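Glutamate--tRNA ligase (PDB 3AII) attaches glutamate to the acceptor end of tRNA(Glu) and, as a non-discriminating enzyme, probably of tRNA(Gln), after activating the amino acid with ATP. Local coordinates at residues 205-208 / 209-213. Sequence-based numbering, arbitrary orientation.
With ZN (zinc ion), chain D.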
loop_
_atom_site.group_PDB
_atom_site.type_symbol
_atom_site.label_atom_id
_atom_site.label_comp_id
_atom_site.label_asym_id
_atom_site.label_seq_id
_atom_site.Cartn_x
_atom_site.Cartn_y
_atom_site.Cartn_z
ATOM N N GLY A 205 38.840 7.984 -14.763
ATOM C CA GLY A 205 38.464 8.852 -15.868
ATOM C C GLY A 205 39.060 8.462 -17.209
ATOM O O GLY A 205 39.219 9.300 -18.100
ATOM N N GLU A 206 39.386 7.185 -17.361
ATOM C CA GLU A 206 40.032 6.696 -18.574
ATOM C C GLU A 206 39.068 5.845 -19.394
ATOM O O GLU A 206 38.308 5.051 -18.837
ATOM C CB GLU A 206 41.276 5.885 -18.206
ATOM C CG GLU A 206 42.039 5.309 -19.378
ATOM C CD GLU A 206 43.409 4.801 -18.970
ATOM O OE1 GLU A 206 43.770 4.955 -17.782
ATOM O OE2 GLU A 206 44.125 4.252 -19.834
ATOM N N ALA A 207 39.099 6.018 -20.712
ATOM C CA ALA A 207 38.197 5.294 -21.601
ATOM C C ALA A 207 38.722 3.908 -21.949
ATOM O O ALA A 207 39.927 3.706 -22.107
ATOM C CB ALA A 207 37.948 6.094 -22.867
ATOM N N CYS A 208 37.808 2.951 -22.065
ATOM C CA CYS A 208 38.166 1.635 -22.561
ATOM C C CYS A 208 38.222 1.714 -24.078
ATOM O O CYS A 208 37.810 2.712 -24.674
ATOM C CB CYS A 208 37.155 0.574 -22.109
ATOM S SG CYS A 208 35.536 0.688 -22.930
ATOM N N HIS A 209 38.738 0.663 -24.700
ATOM C CA HIS A 209 38.836 0.613 -26.152
ATOM C C HIS A 209 37.469 0.686 -26.835
ATOM O O HIS A 209 37.337 1.256 -27.916
ATOM C CB HIS A 209 39.581 -0.655 -26.581
ATOM C CG HIS A 209 39.499 -0.938 -28.047
ATOM N ND1 HIS A 209 40.170 -0.185 -28.987
ATOM C CD2 HIS A 209 38.830 -1.891 -28.734
ATOM C CE1 HIS A 209 39.914 -0.662 -30.192
ATOM N NE2 HIS A 209 39.103 -1.696 -30.068
ATOM N N CYS A 210 36.453 0.109 -26.195
ATOM C CA CYS A 210 35.130 -0.000 -26.799
ATOM C C CYS A 210 34.556 1.388 -27.085
ATOM O O CYS A 210 33.781 1.577 -28.028
ATOM C CB CYS A 210 34.180 -0.751 -25.859
ATOM S SG CYS A 210 34.846 -2.299 -25.166
ATOM N N ARG A 211 34.932 2.346 -26.248
ATOM C CA ARG A 211 34.378 3.692 -26.321
ATOM C C ARG A 211 34.796 4.416 -27.596
ATOM O O ARG A 211 34.197 5.427 -27.958
ATOM C CB ARG A 211 34.804 4.509 -25.102
ATOM C CG ARG A 211 33.847 5.636 -24.749
ATOM C CD ARG A 211 34.421 6.505 -23.644
ATOM N NE ARG A 211 33.389 7.214 -22.887
ATOM C CZ ARG A 211 33.008 8.469 -23.114
ATOM N NH1 ARG A 211 33.569 9.177 -24.090
ATOM N NH2 ARG A 211 32.068 9.020 -22.357
ATOM N N SER A 212 35.817 3.894 -28.275
ATOM C CA SER A 212 36.326 4.532 -29.488
ATOM C C SER A 212 35.776 3.918 -30.773
ATOM O O SER A 212 36.068 4.406 -31.870
ATOM C CB SER A 212 37.862 4.487 -29.516
ATOM O OG SER A 212 38.329 3.160 -29.707
ATOM N N LEU A 213 35.000 2.845 -30.652
ATOM C CA LEU A 213 34.459 2.175 -31.835
ATOM C C LEU A 213 33.500 3.078 -32.597
ATOM O O LEU A 213 32.835 3.940 -32.008
ATOM C CB LEU A 213 33.736 0.876 -31.454
ATOM C CG LEU A 213 34.578 -0.170 -30.724
ATOM C CD1 LEU A 213 33.716 -1.367 -30.353
ATOM C CD2 LEU A 213 35.747 -0.597 -31.588
HETATM ZN ZN ZN D . 34.907 -1.656 -22.885
#
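Cys208 and Cys210, parted by the single residue His209, grip one zinc ion with their SG sulfurs. Zinc lies 2.4 Å from Cys208 SG and 2.4 Å from Cys210 SG. Cys208 SG and Cys210 SG are 3.8 Å apart, a spacing set by their shared ligation. A cysteine at both ends of Cys-X-Cys supplies two soft ligands within one short turn. In Cys208 the sulfur lies between the backbone N and the carbonyl carbon (chi1 71°), whereas in Cys210 it swings anti to the carbonyl carbon (chi1 -48°), and both sulfurs thereby converge on the ion.

Backbone bonds curl the loop after Cys208 into a 3-10 turn. Arg211 N reaches Cys208 O in a weak, bent bond of 3.3 Å, with 145° at the hydrogen. His209 O takes two donors, Ser212 N and Ser212 OG; the short serine side chain folds back to place OG 2.8 Å from that oxygen, in the carbonyl plane.

The apolar contact is small. Ala207 CB meets Arg211 CD at 3.6 Å, a methyl small enough for the extended arginine chain to lie against, while the guanidinium continues to a salt bridge with Asp250.

Two Cys-X-Cys pairs, Cys191/Cys193 and Cys208/Cys210, bind the zinc and fasten this loop to the end of strand 188-191; if all four sulfurs are thiolates, as is usual for such sites, the metal probably offsets only about half of their charge.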